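Local atomic coordinates of cytochrome C3, A dimeric class III c-type cytochrome (Desulfovibrio gigas, PDB entry 1GYO), a protein that probably carries electrons, using four covalently bound c-type hemes in each subunit of a disulfide-linked dimer. Residues T10-E15 with R66-A71; A29-V34 with G82-M87; H41-D44 with D48-K51. All blocks are in the same frame, centred on the assembly; numbering follows the deposited sequence. Where two conformers were deposited one is given.

Contact 1. Residues T10-E15 with R66-A71. With HEC (heme c), chain F.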
loop_
_atom_site.group_PDB
_atom_site.type_symbol
_atom_site.label_atom_id
_atom_site.label_comp_id
_atom_site.label_asym_id
_atom_site.label_seq_id
_atom_site.Cartn_x
_atom_site.Cartn_y
_atom_site.Cartn_z
ATOM N N THR A 10 -8.666 -14.092 -13.082
ATOM C CA THR A 10 -8.959 -15.164 -14.064
ATOM C C THR A 10 -7.706 -15.477 -14.885
ATOM O O THR A 10 -6.600 -15.095 -14.486
ATOM C CB THR A 10 -10.205 -14.833 -14.848
ATOM O OG1 THR A 10 -10.634 -15.964 -15.663
ATOM C CG2 THR A 10 -9.905 -13.642 -15.734
ATOM N N ALA A 11 -7.875 -16.167 -15.977
ATOM C CA ALA A 11 -6.773 -16.533 -16.836
ATOM C C ALA A 11 -6.108 -15.277 -17.382
ATOM O O ALA A 11 -6.694 -14.188 -17.429
ATOM C CB ALA A 11 -7.266 -17.434 -17.969
ATOM N N PRO A 12 -4.849 -15.398 -17.845
ATOM C CA PRO A 12 -4.171 -14.229 -18.428
ATOM C C PRO A 12 -4.975 -13.619 -19.560
ATOM O O PRO A 12 -5.645 -14.325 -20.319
ATOM C CB PRO A 12 -2.874 -14.868 -18.955
ATOM C CG PRO A 12 -2.633 -16.033 -18.038
ATOM C CD PRO A 12 -3.996 -16.605 -17.834
ATOM N N GLU A 13 -4.849 -12.306 -19.685
ATOM C CA GLU A 13 -5.586 -11.517 -20.655
ATOM C C GLU A 13 -5.554 -12.139 -22.036
ATOM O O GLU A 13 -4.440 -12.455 -22.458
ATOM C CB GLU A 13 -4.971 -10.112 -20.768
ATOM C CG GLU A 13 -5.729 -9.161 -21.682
ATOM C CD GLU A 13 -6.868 -8.511 -20.940
ATOM O OE1 GLU A 13 -7.886 -8.136 -21.552
ATOM O OE2 GLU A 13 -6.731 -8.387 -19.697
ATOM N N GLY A 14 -6.705 -12.346 -22.661
ATOM C CA GLY A 14 -6.723 -12.853 -24.003
ATOM C C GLY A 14 -6.807 -14.362 -24.060
ATOM O O GLY A 14 -7.039 -14.875 -25.168
ATOM N N GLU A 15 -6.615 -15.032 -22.927
ATOM C CA GLU A 15 -6.630 -16.491 -22.915
ATOM C C GLU A 15 -7.955 -17.006 -22.355
ATOM O O GLU A 15 -8.706 -16.357 -21.648
ATOM C CB GLU A 15 -5.471 -17.089 -22.100
ATOM C CG GLU A 15 -4.129 -16.542 -22.652
ATOM C CD GLU A 15 -3.751 -17.157 -23.987
ATOM O OE1 GLU A 15 -2.982 -16.554 -24.776
ATOM O OE2 GLU A 15 -4.231 -18.274 -24.254
ATOM N N ARG A 66 7.641 -19.312 -12.195
ATOM C CA ARG A 66 7.271 -18.037 -12.823
ATOM C C ARG A 66 5.971 -18.148 -13.607
ATOM O O ARG A 66 5.557 -17.181 -14.243
ATOM C CB ARG A 66 8.401 -17.559 -13.742
ATOM C CG ARG A 66 9.648 -17.146 -13.003
ATOM C CD ARG A 66 10.705 -16.609 -13.919
ATOM N NE ARG A 66 11.938 -16.344 -13.223
ATOM C CZ ARG A 66 12.886 -15.562 -13.725
ATOM N NH1 ARG A 66 14.013 -15.339 -13.046
ATOM N NH2 ARG A 66 12.620 -15.033 -14.899
ATOM N N GLY A 67 5.316 -19.316 -13.541
ATOM C CA GLY A 67 4.101 -19.536 -14.309
ATOM C C GLY A 67 2.830 -19.208 -13.542
ATOM O O GLY A 67 2.886 -18.735 -12.407
ATOM N N PHE A 68 1.713 -19.416 -14.200
ATOM C CA PHE A 68 0.415 -18.999 -13.680
ATOM C C PHE A 68 0.015 -19.791 -12.449
ATOM O O PHE A 68 -0.324 -19.200 -11.409
ATOM C CB PHE A 68 -0.625 -19.149 -14.800
ATOM C CG PHE A 68 -1.991 -18.643 -14.451
ATOM C CD1 PHE A 68 -2.249 -17.293 -14.403
ATOM C CD2 PHE A 68 -3.024 -19.534 -14.193
ATOM C CE1 PHE A 68 -3.517 -16.824 -14.139
ATOM C CE2 PHE A 68 -4.312 -19.064 -13.926
ATOM C CZ PHE A 68 -4.565 -17.705 -13.914
ATOM N N TYR A 69 0.024 -21.118 -12.519
ATOM C CA TYR A 69 -0.495 -21.910 -11.396
ATOM C C TYR A 69 0.246 -21.646 -10.089
ATOM O O TYR A 69 -0.370 -21.557 -9.014
ATOM C CB TYR A 69 -0.465 -23.390 -11.716
ATOM C CG TYR A 69 -1.278 -24.256 -10.779
ATOM C CD1 TYR A 69 -2.645 -24.429 -11.001
ATOM C CD2 TYR A 69 -0.729 -24.933 -9.702
ATOM C CE1 TYR A 69 -3.399 -25.218 -10.185
ATOM C CE2 TYR A 69 -1.457 -25.737 -8.875
ATOM C CZ TYR A 69 -2.812 -25.874 -9.114
ATOM O OH TYR A 69 -3.596 -26.688 -8.315
ATOM N N LYS A 70 1.567 -21.537 -10.160
ATOM C CA LYS A 70 2.361 -21.354 -8.957
ATOM C C LYS A 70 2.137 -20.014 -8.287
ATOM O O LYS A 70 2.381 -19.881 -7.088
ATOM C CB LYS A 70 3.851 -21.568 -9.251
ATOM C CG LYS A 70 4.261 -23.048 -9.319
ATOM C CD LYS A 70 4.265 -23.721 -7.969
ATOM C CE LYS A 70 4.729 -25.164 -7.994
ATOM N NZ LYS A 70 6.181 -25.362 -8.221
ATOM N N ALA A 71 1.628 -18.986 -9.009
ATOM C CA ALA A 71 1.349 -17.695 -8.364
ATOM C C ALA A 71 0.330 -17.863 -7.235
ATOM O O ALA A 71 0.377 -17.131 -6.248
ATOM C CB ALA A 71 0.829 -16.693 -9.362
HETATM FE FE HEC F . -6.854 -22.608 -7.469
HETATM C CHA HEC F . -6.595 -21.011 -10.474
HETATM C CHB HEC F . -6.968 -25.567 -9.043
HETATM C CHC HEC F . -7.002 -24.195 -4.467
HETATM C CHD HEC F . -6.883 -19.641 -5.894
HETATM N NA HEC F . -6.839 -23.164 -9.378
HETATM C C1A HEC F . -6.729 -22.388 -10.512
HETATM C C2A HEC F . -6.790 -23.194 -11.702
HETATM C C3A HEC F . -6.922 -24.481 -11.296
HETATM C C4A HEC F . -6.935 -24.462 -9.852
HETATM C CMA HEC F . -7.058 -25.724 -12.136
HETATM C CAA HEC F . -6.784 -22.663 -13.108
HETATM C CBA HEC F . -5.439 -22.736 -13.781
HETATM C CGA HEC F . -5.435 -22.255 -15.212
HETATM O O1A HEC F . -6.455 -21.743 -15.692
HETATM O O2A HEC F . -4.383 -22.391 -15.883
HETATM N NB HEC F . -6.954 -24.512 -6.862
HETATM C C1B HEC F . -6.907 -25.625 -7.670
HETATM C C2B HEC F . -6.795 -26.836 -6.879
HETATM C C3B HEC F . -6.738 -26.437 -5.583
HETATM C C4B HEC F . -6.889 -25.000 -5.575
HETATM C CMB HEC F . -6.685 -28.210 -7.475
HETATM C CAB HEC F . -6.451 -27.257 -4.353
HETATM C CBB HEC F . -5.024 -27.807 -4.337
HETATM N NC HEC F . -6.963 -22.035 -5.564
HETATM C C1C HEC F . -7.118 -22.826 -4.434
HETATM C C2C HEC F . -7.354 -22.025 -3.262
HETATM C C3C HEC F . -7.285 -20.728 -3.660
HETATM C C4C HEC F . -7.046 -20.743 -5.089
HETATM C CMC HEC F . -7.629 -22.605 -1.888
HETATM C CAC HEC F . -7.472 -19.489 -2.844
HETATM C CBC HEC F . -6.752 -19.471 -1.495
HETATM N ND HEC F . -6.710 -20.716 -8.076
HETATM C C1D HEC F . -6.707 -19.588 -7.253
HETATM C C2D HEC F . -6.525 -18.395 -8.033
HETATM C C3D HEC F . -6.470 -18.776 -9.337
HETATM C C4D HEC F . -6.580 -20.212 -9.361
HETATM C CMD HEC F . -6.435 -16.997 -7.470
HETATM C CAD HEC F . -6.298 -17.888 -10.539
HETATM C CBD HEC F . -7.618 -17.464 -11.159
HETATM C CGD HEC F . -8.312 -18.595 -11.892
HETATM O O1D HEC F . -9.287 -19.133 -11.282
HETATM O O2D HEC F . -7.897 -18.953 -12.987
#
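With CG anti to the backbone N (chi1 -175°), Phe68 swings its ring from the start of helix 68-72 across to Pro12 in the loop 10-15, and a chi2 of 75° turns one ring face to the pyrrolidine. Pro12 CD sits over that face, 4.0 Å from the ring centroid and 24° off the normal, a CH-pi contact displaced toward the rim beside CE1. Pro12 CG, beside it, has Phe68 CD1 as its nearest ring atom. The far end of the ring meets backbone instead: Thr10 O lies near the ring plane, 3.4 Å from Phe68 CZ.

A propionate of the heme held by His73 and His104 comes obliquely, O2A 3.6 Å from Phe68 CD2, while its CBA carbon lies at the ring edge. Next in the helix, Tyr69 brings its OH to 3.5 Å from heme C2B and stacks its ring on that of His73. Arg59, which touches Ala11 and Pro12, hydrogen-bonds to the heme.

No hydrogen bond joins the two segments. The contact therefore relies on dispersion and the CH-pi approach, with the ring hydrogens probably giving mild electrostatic stabilisation where the Thr10 carbonyl lies near the ring plane; the heme carboxylate is close by.

Contact 2. Residues A29-V34 with G82-M87. With HEC (heme c), chain E.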
loop_
_atom_site.group_PDB
_atom_site.type_symbol
_atom_site.label_atom_id
_atom_site.label_comp_id
_atom_site.label_asym_id
_atom_site.label_seq_id
_atom_site.Cartn_x
_atom_site.Cartn_y
_atom_site.Cartn_z
ATOM N N ALA A 29 -10.177 -5.711 1.031
ATOM C CA ALA A 29 -10.664 -5.332 2.360
ATOM C C ALA A 29 -10.371 -6.408 3.392
ATOM O O ALA A 29 -9.857 -6.124 4.479
ATOM C CB ALA A 29 -12.181 -5.043 2.290
ATOM N N LYS A 30 -10.658 -7.661 3.032
ATOM C CA LYS A 30 -10.444 -8.751 3.964
ATOM C C LYS A 30 -8.973 -8.985 4.261
ATOM O O LYS A 30 -8.618 -9.474 5.335
ATOM C CB LYS A 30 -11.066 -10.062 3.443
ATOM C CG LYS A 30 -12.570 -10.065 3.456
ATOM C CD LYS A 30 -13.106 -10.049 4.896
ATOM C CE LYS A 30 -14.610 -10.173 4.970
ATOM N NZ LYS A 30 -15.078 -10.566 6.359
ATOM N N HIS A 31 -8.114 -8.617 3.288
ATOM C CA HIS A 31 -6.676 -8.720 3.433
ATOM C C HIS A 31 -6.013 -7.436 3.913
ATOM O O HIS A 31 -4.792 -7.263 3.766
ATOM C CB HIS A 31 -6.014 -9.184 2.151
ATOM C CG HIS A 31 -6.370 -10.615 1.826
ATOM N ND1 HIS A 31 -7.387 -10.975 1.026
ATOM C CD2 HIS A 31 -5.761 -11.781 2.149
ATOM C CE1 HIS A 31 -7.416 -12.302 0.899
ATOM N NE2 HIS A 31 -6.439 -12.848 1.594
ATOM N N ARG A 32 -6.755 -6.547 4.566
ATOM C CA ARG A 32 -6.194 -5.253 4.969
ATOM C C ARG A 32 -5.073 -5.337 5.985
ATOM O O ARG A 32 -4.293 -4.384 6.081
ATOM C CB ARG A 32 -7.322 -4.334 5.479
ATOM C CG ARG A 32 -8.232 -4.743 6.600
ATOM C CD ARG A 32 -9.131 -3.558 7.019
ATOM N NE ARG A 32 -10.456 -3.604 6.451
ATOM C CZ ARG A 32 -11.554 -3.386 5.790
ATOM N NH1 ARG A 32 -11.668 -2.412 4.876
ATOM N NH2 ARG A 32 -12.690 -4.117 5.933
ATOM N N ASN A 33 -4.936 -6.433 6.707
ATOM C CA ASN A 33 -3.841 -6.586 7.672
ATOM C C ASN A 33 -2.636 -7.312 7.070
ATOM O O ASN A 33 -1.692 -7.615 7.782
ATOM C CB ASN A 33 -4.291 -7.326 8.921
ATOM C CG ASN A 33 -5.437 -6.645 9.629
ATOM O OD1 ASN A 33 -5.434 -5.420 9.783
ATOM N ND2 ASN A 33 -6.455 -7.409 10.050
ATOM N N VAL A 34 -2.647 -7.561 5.774
ATOM C CA VAL A 34 -1.559 -8.227 5.079
ATOM C C VAL A 34 -0.842 -7.136 4.271
ATOM O O VAL A 34 -1.493 -6.404 3.524
ATOM C CB VAL A 34 -2.079 -9.329 4.160
ATOM C CG1 VAL A 34 -0.942 -9.971 3.366
ATOM C CG2 VAL A 34 -2.903 -10.364 4.960
ATOM N N GLY A 82 -0.380 -21.004 -0.269
ATOM C CA GLY A 82 0.804 -21.155 0.559
ATOM C C GLY A 82 0.763 -20.311 1.820
ATOM O O GLY A 82 1.162 -20.746 2.896
ATOM N N CYS A 83 0.324 -19.069 1.704
ATOM C CA CYS A 83 0.192 -18.251 2.913
ATOM C C CYS A 83 -0.880 -18.830 3.848
ATOM O O CYS A 83 -0.673 -18.987 5.051
ATOM C CB CYS A 83 -0.152 -16.816 2.528
ATOM S SG CYS A 83 -0.420 -15.890 4.104
ATOM N N HIS A 84 -2.052 -19.171 3.281
ATOM C CA HIS A 84 -3.092 -19.697 4.173
ATOM C C HIS A 84 -2.612 -20.971 4.872
ATOM O O HIS A 84 -2.838 -21.130 6.064
ATOM C CB HIS A 84 -4.359 -19.946 3.387
ATOM C CG HIS A 84 -5.008 -18.734 2.778
ATOM N ND1 HIS A 84 -6.002 -18.878 1.840
ATOM C CD2 HIS A 84 -4.839 -17.398 2.932
ATOM C CE1 HIS A 84 -6.405 -17.670 1.443
ATOM N NE2 HIS A 84 -5.738 -16.744 2.074
ATOM N N LYS A 85 -1.936 -21.881 4.143
ATOM C CA LYS A 85 -1.467 -23.095 4.815
ATOM C C LYS A 85 -0.451 -22.768 5.895
ATOM O O LYS A 85 -0.447 -23.376 6.990
ATOM C CB LYS A 85 -0.893 -24.064 3.796
ATOM C CG LYS A 85 -1.881 -24.798 2.963
ATOM C CD LYS A 85 -1.355 -25.803 1.915
ATOM C CE LYS A 85 -0.552 -26.896 2.587
ATOM N NZ LYS A 85 -0.256 -27.956 1.553
ATOM N N ALA A 86 0.467 -21.835 5.647
ATOM C CA ALA A 86 1.480 -21.508 6.635
ATOM C C ALA A 86 0.860 -20.887 7.874
ATOM O O ALA A 86 1.275 -21.172 8.998
ATOM C CB ALA A 86 2.501 -20.546 6.046
ATOM N N MET A 87 -0.134 -20.031 7.676
ATOM C CA MET A 87 -0.804 -19.389 8.814
ATOM C C MET A 87 -1.586 -20.415 9.600
ATOM O O MET A 87 -1.573 -20.414 10.829
ATOM C CB MET A 87 -1.713 -18.254 8.314
ATOM C CG MET A 87 -0.902 -17.094 7.739
ATOM S SD MET A 87 -1.886 -15.635 7.366
ATOM C CE MET A 87 -2.194 -15.010 9.049
HETATM FE FE HEC E . -6.053 -14.776 1.806
HETATM C CHA HEC E . -8.520 -14.582 4.116
HETATM C CHB HEC E . -8.361 -15.589 -0.571
HETATM C CHC HEC E . -3.704 -14.570 -0.554
HETATM C CHD HEC E . -3.753 -14.115 4.174
HETATM N NA HEC E . -8.032 -15.124 1.795
HETATM C C1A HEC E . -8.911 -14.990 2.856
HETATM C C2A HEC E . -10.249 -15.359 2.461
HETATM C C3A HEC E . -10.194 -15.696 1.148
HETATM C C4A HEC E . -8.835 -15.497 0.725
HETATM C CMA HEC E . -11.321 -16.159 0.260
HETATM C CAA HEC E . -11.451 -15.312 3.359
HETATM C CBA HEC E . -12.134 -13.949 3.337
HETATM C CGA HEC E . -12.933 -13.679 2.078
HETATM O O1A HEC E . -13.986 -14.302 1.901
HETATM O O2A HEC E . -12.484 -12.848 1.263
HETATM N NB HEC E . -6.046 -14.988 -0.178
HETATM C C1B HEC E . -7.090 -15.321 -1.022
HETATM C C2B HEC E . -6.650 -15.361 -2.395
HETATM C C3B HEC E . -5.331 -15.049 -2.397
HETATM C C4B HEC E . -4.952 -14.836 -1.018
HETATM C CMB HEC E . -7.538 -15.663 -3.569
HETATM C CAB HEC E . -4.366 -14.978 -3.551
HETATM C CBB HEC E . -4.747 -14.055 -4.680
HETATM N NC HEC E . -4.107 -14.455 1.817
HETATM C C1C HEC E . -3.254 -14.455 0.727
HETATM C C2C HEC E . -1.874 -14.351 1.136
HETATM C C3C HEC E . -1.879 -14.245 2.484
HETATM C C4C HEC E . -3.273 -14.273 2.903
HETATM C CMC HEC E . -0.712 -14.414 0.175
HETATM C CAC HEC E . -0.736 -14.199 3.450
HETATM C CBC HEC E . 0.542 -13.532 3.031
HETATM N ND HEC E . -6.118 -14.467 3.763
HETATM C C1D HEC E . -5.071 -14.125 4.591
HETATM C C2D HEC E . -5.531 -13.771 5.909
HETATM C C3D HEC E . -6.875 -13.927 5.901
HETATM C C4D HEC E . -7.249 -14.341 4.574
HETATM C CMD HEC E . -4.636 -13.318 7.037
HETATM C CAD HEC E . -7.841 -13.752 7.045
HETATM C CBD HEC E . -8.447 -12.369 7.085
HETATM C CGD HEC E . -9.273 -12.163 8.362
HETATM O O1D HEC E . -10.426 -12.597 8.372
HETATM O O2D HEC E . -8.717 -11.628 9.329
#
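His31 and His84 meet through a metal: their NE2 atoms stand 4.0 Å apart with the heme iron between them, each 2.0 Å from it. Coordination is thus the main link between the loop 29-34 and the helical segment 82-87. The two imidazoles are almost coplanar, and both planes run through the meso carbon CHB, with each CE1 turned to that side.

Hydrogen bonds probably help to fix this rotation. His31 ND1 pairs with Ser27 O and His84 ND1 with Pro96 O, so each ring is gripped at both nitrogens.

The helix also supplies the covalent bonds. Cys83 SG, placed anti to its backbone N (chi1 176°), forms a 1.8 Å thioether to heme CAC; Cys80 supplies the other, completing the Cys-X-X-Cys-His motif of c-type cytochromes.

Apolar contacts grip the same porphyrin border from its two faces. On the His31 side Val34 CG2 lies 3.9 Å from CHD, and on the His84 side Met87 SD comes within 3.6 Å of CMD.

Two consecutive type I turns, Ala29 to Arg32 and His31 to Val34, shape the loop that leads from strand 24-27 to helix 36-39. That loop faces helix 80-89 across the porphyrin, and its outer side meets the second subunit, where Arg32, in one of its two conformers, bonds through NH1 to Asp44 O of that subunit.

Contact 3. Residues H41-D44 with D48-K51. With HEC (heme c), chain D.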
loop_
_atom_site.group_PDB
_atom_site.type_symbol
_atom_site.label_atom_id
_atom_site.label_comp_id
_atom_site.label_asym_id
_atom_site.label_seq_id
_atom_site.Cartn_x
_atom_site.Cartn_y
_atom_site.Cartn_z
ATOM N N HIS A 41 4.826 -8.976 -4.616
ATOM C CA HIS A 41 6.190 -9.162 -4.137
ATOM C C HIS A 41 7.226 -8.395 -4.988
ATOM O O HIS A 41 8.358 -8.236 -4.499
ATOM C CB HIS A 41 6.540 -10.655 -4.132
ATOM C CG HIS A 41 6.584 -11.320 -5.461
ATOM N ND1 HIS A 41 7.771 -11.514 -6.123
ATOM C CD2 HIS A 41 5.638 -11.821 -6.320
ATOM C CE1 HIS A 41 7.536 -12.122 -7.278
ATOM N NE2 HIS A 41 6.245 -12.348 -7.439
ATOM N N MET A 42 6.842 -7.950 -6.168
ATOM C CA MET A 42 7.735 -7.161 -7.017
ATOM C C MET A 42 7.588 -5.674 -6.768
ATOM O O MET A 42 8.395 -4.907 -7.339
ATOM C CB MET A 42 7.469 -7.480 -8.483
ATOM C CG MET A 42 7.714 -8.947 -8.841
ATOM S SD MET A 42 9.419 -9.503 -8.655
ATOM C CE MET A 42 10.139 -8.603 -10.012
ATOM N N PHE A 43 6.647 -5.240 -5.949
ATOM C CA PHE A 43 6.515 -3.802 -5.686
ATOM C C PHE A 43 7.579 -3.340 -4.703
ATOM O O PHE A 43 7.733 -3.956 -3.666
ATOM C CB PHE A 43 5.084 -3.538 -5.143
ATOM C CG PHE A 43 4.902 -2.036 -4.872
ATOM C CD1 PHE A 43 4.611 -1.145 -5.878
ATOM C CD2 PHE A 43 5.044 -1.553 -3.590
ATOM C CE1 PHE A 43 4.410 0.206 -5.640
ATOM C CE2 PHE A 43 4.847 -0.204 -3.322
ATOM C CZ PHE A 43 4.580 0.638 -4.354
ATOM N N ASP A 44 8.271 -2.244 -5.037
ATOM C CA ASP A 44 9.275 -1.739 -4.110
ATOM C C ASP A 44 9.156 -0.237 -4.077
ATOM O O ASP A 44 9.728 0.467 -4.946
ATOM C CB ASP A 44 10.642 -2.172 -4.581
ATOM C CG ASP A 44 11.752 -1.727 -3.653
ATOM O OD1 ASP A 44 11.539 -0.836 -2.797
ATOM O OD2 ASP A 44 12.883 -2.289 -3.824
ATOM N N ASP A 48 4.160 0.606 -10.137
ATOM C CA ASP A 48 2.890 0.019 -10.508
ATOM C C ASP A 48 2.655 -1.319 -9.801
ATOM O O ASP A 48 3.568 -2.114 -9.597
ATOM C CB ASP A 48 2.800 -0.170 -12.011
ATOM C CG ASP A 48 2.567 1.094 -12.786
ATOM O OD1 ASP A 48 2.195 2.105 -12.153
ATOM O OD2 ASP A 48 2.743 1.067 -14.042
ATOM N N PHE A 49 1.402 -1.518 -9.443
ATOM C CA PHE A 49 0.878 -2.787 -8.962
ATOM C C PHE A 49 0.337 -3.581 -10.162
ATOM O O PHE A 49 -0.825 -3.503 -10.550
ATOM C CB PHE A 49 -0.271 -2.616 -7.994
ATOM C CG PHE A 49 0.250 -2.048 -6.686
ATOM C CD1 PHE A 49 0.144 -0.693 -6.510
ATOM C CD2 PHE A 49 0.817 -2.842 -5.711
ATOM C CE1 PHE A 49 0.621 -0.144 -5.340
ATOM C CE2 PHE A 49 1.300 -2.288 -4.540
ATOM C CZ PHE A 49 1.215 -0.940 -4.373
ATOM N N GLN A 50 1.170 -4.338 -10.756
ATOM C CA GLN A 50 0.827 -5.086 -11.958
ATOM C C GLN A 50 -0.032 -6.285 -11.661
ATOM O O GLN A 50 0.108 -6.995 -10.615
ATOM C CB GLN A 50 2.104 -5.678 -12.576
ATOM C CG GLN A 50 3.064 -4.617 -13.079
ATOM C CD GLN A 50 4.261 -5.301 -13.755
ATOM O OE1 GLN A 50 5.383 -5.167 -13.267
ATOM N NE2 GLN A 50 4.001 -6.004 -14.856
ATOM N N LYS A 51 -0.887 -6.621 -12.617
ATOM C CA LYS A 51 -1.569 -7.908 -12.535
ATOM C C LYS A 51 -0.536 -9.025 -12.571
ATOM O O LYS A 51 0.444 -8.965 -13.290
ATOM C CB LYS A 51 -2.524 -8.076 -13.712
ATOM C CG LYS A 51 -3.699 -7.089 -13.594
ATOM C CD LYS A 51 -4.772 -7.460 -14.608
ATOM C CE LYS A 51 -6.008 -6.593 -14.505
ATOM N NZ LYS A 51 -7.118 -7.100 -13.652
HETATM FE FE HEC D . 5.420 -13.402 -8.896
HETATM C CHA HEC D . 7.642 -15.790 -8.022
HETATM C CHB HEC D . 3.113 -14.800 -6.870
HETATM C CHC HEC D . 3.293 -10.824 -9.509
HETATM C CHD HEC D . 7.528 -12.220 -11.223
HETATM N NA HEC D . 5.388 -14.968 -7.684
HETATM C C1A HEC D . 6.408 -15.854 -7.419
HETATM C C2A HEC D . 5.987 -16.853 -6.471
HETATM C C3A HEC D . 4.695 -16.598 -6.167
HETATM C C4A HEC D . 4.330 -15.409 -6.900
HETATM C CMA HEC D . 3.767 -17.376 -5.277
HETATM C CAA HEC D . 6.843 -17.994 -5.961
HETATM C CBA HEC D . 6.544 -19.257 -6.765
HETATM C CGA HEC D . 7.351 -20.453 -6.332
HETATM O O1A HEC D . 6.785 -21.568 -6.286
HETATM O O2A HEC D . 8.574 -20.306 -6.115
HETATM N NB HEC D . 3.573 -12.890 -8.283
HETATM C C1B HEC D . 2.742 -13.612 -7.462
HETATM C C2B HEC D . 1.469 -12.950 -7.276
HETATM C C3B HEC D . 1.521 -11.811 -8.015
HETATM C C4B HEC D . 2.830 -11.772 -8.630
HETATM C CMB HEC D . 0.347 -13.491 -6.448
HETATM C CAB HEC D . 0.460 -10.771 -8.202
HETATM C CBB HEC D . -0.046 -10.185 -6.868
HETATM N NC HEC D . 5.418 -11.825 -10.110
HETATM C C1C HEC D . 4.454 -10.846 -10.241
HETATM C C2C HEC D . 4.819 -9.885 -11.259
HETATM C C3C HEC D . 5.985 -10.318 -11.800
HETATM C C4C HEC D . 6.377 -11.498 -11.060
HETATM C CMC HEC D . 3.977 -8.691 -11.646
HETATM C CAC HEC D . 6.743 -9.741 -12.958
HETATM C CBC HEC D . 7.127 -8.274 -12.833
HETATM N ND HEC D . 7.211 -13.940 -9.529
HETATM C C1D HEC D . 7.967 -13.307 -10.494
HETATM C C2D HEC D . 9.271 -13.924 -10.605
HETATM C C3D HEC D . 9.302 -14.933 -9.688
HETATM C C4D HEC D . 8.028 -14.932 -9.027
HETATM C CMD HEC D . 10.338 -13.466 -11.557
HETATM C CAD HEC D . 10.443 -15.847 -9.344
HETATM C CBD HEC D . 11.209 -15.396 -8.122
HETATM C CGD HEC D . 11.920 -14.059 -8.338
HETATM O O1D HEC D . 11.583 -13.113 -7.627
HETATM O O2D HEC D . 12.785 -14.012 -9.228
#
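Phe43 stacks on Phe49, displaced from it. Its CB starts 4.0 Å from Phe49 CE2, and with CG anti to the backbone N (chi1 -179°) the ring continues across its neighbour. CG is nearer still, 3.6 Å from the same CE2. From there the partner shifts outward to Phe49 CZ: CD1 and CE1 pass above it, CE1 at 3.6 Å, and the tip atom CZ stays 3.7 Å away. On the far flank CD2 meets Phe49 CE2 and CE2 meets Phe49 CZ, so Phe49 CZ sits over the middle of the Phe43 ring. The result is an offset stack, centroids 4.2 Å apart and planes inclined by only 16°. In the plane of the Phe43 ring, the carbonyl oxygen of Asp48 lies 4.0 Å from CD1.

Phe49 is held from other directions as well. It meets the His40 ring edge-to-face, its backbone N bonds to Asp2 OD1 of the second subunit, and Val3 of that subunit packs against both phenyl rings.

Beside the stack, the same two segments flank a heme. His41 takes the crowded chi1 position, between backbone N and carbonyl carbon, and places NE2 2.0 Å from the iron, opposite His56. Met42 CG lies over one face of the His41 ring, toward its rim, and is 3.6 Å from porphyrin C4C; the chain bends beyond it. Gln50 comes to the heme rim with OE1, its NE2 being bonded to Asp54.

Cys46, in the short connection between the segments, is disulfide-bonded to Cys5 of the other subunit. Together these features mark a bis-histidine heme site of a class III cytochrome c, built beside a disulfide-linked dimer interface.

All three contacts adjoin hemes, yet each joins its segments differently. Contact 2 is buried and metal-centred, its protein-to-protein approach being little more than two ligand atoms sharing an iron. Contacts 1 and 3 are partly buried and depend on phenylalanine rings, one meeting a proline, the other a second ring. Contact 3 is local, nested within the chain loops closed by both of the others, whereas contacts 1 and 2 alternate along the sequence and lie on opposite sides of the chain's centre, about 20 Å apart between centres. The helices that contribute to contacts 1 and 2, 68-72 and 80-89, follow one another in the chain. Only contacts 2 and 3 reach the second subunit.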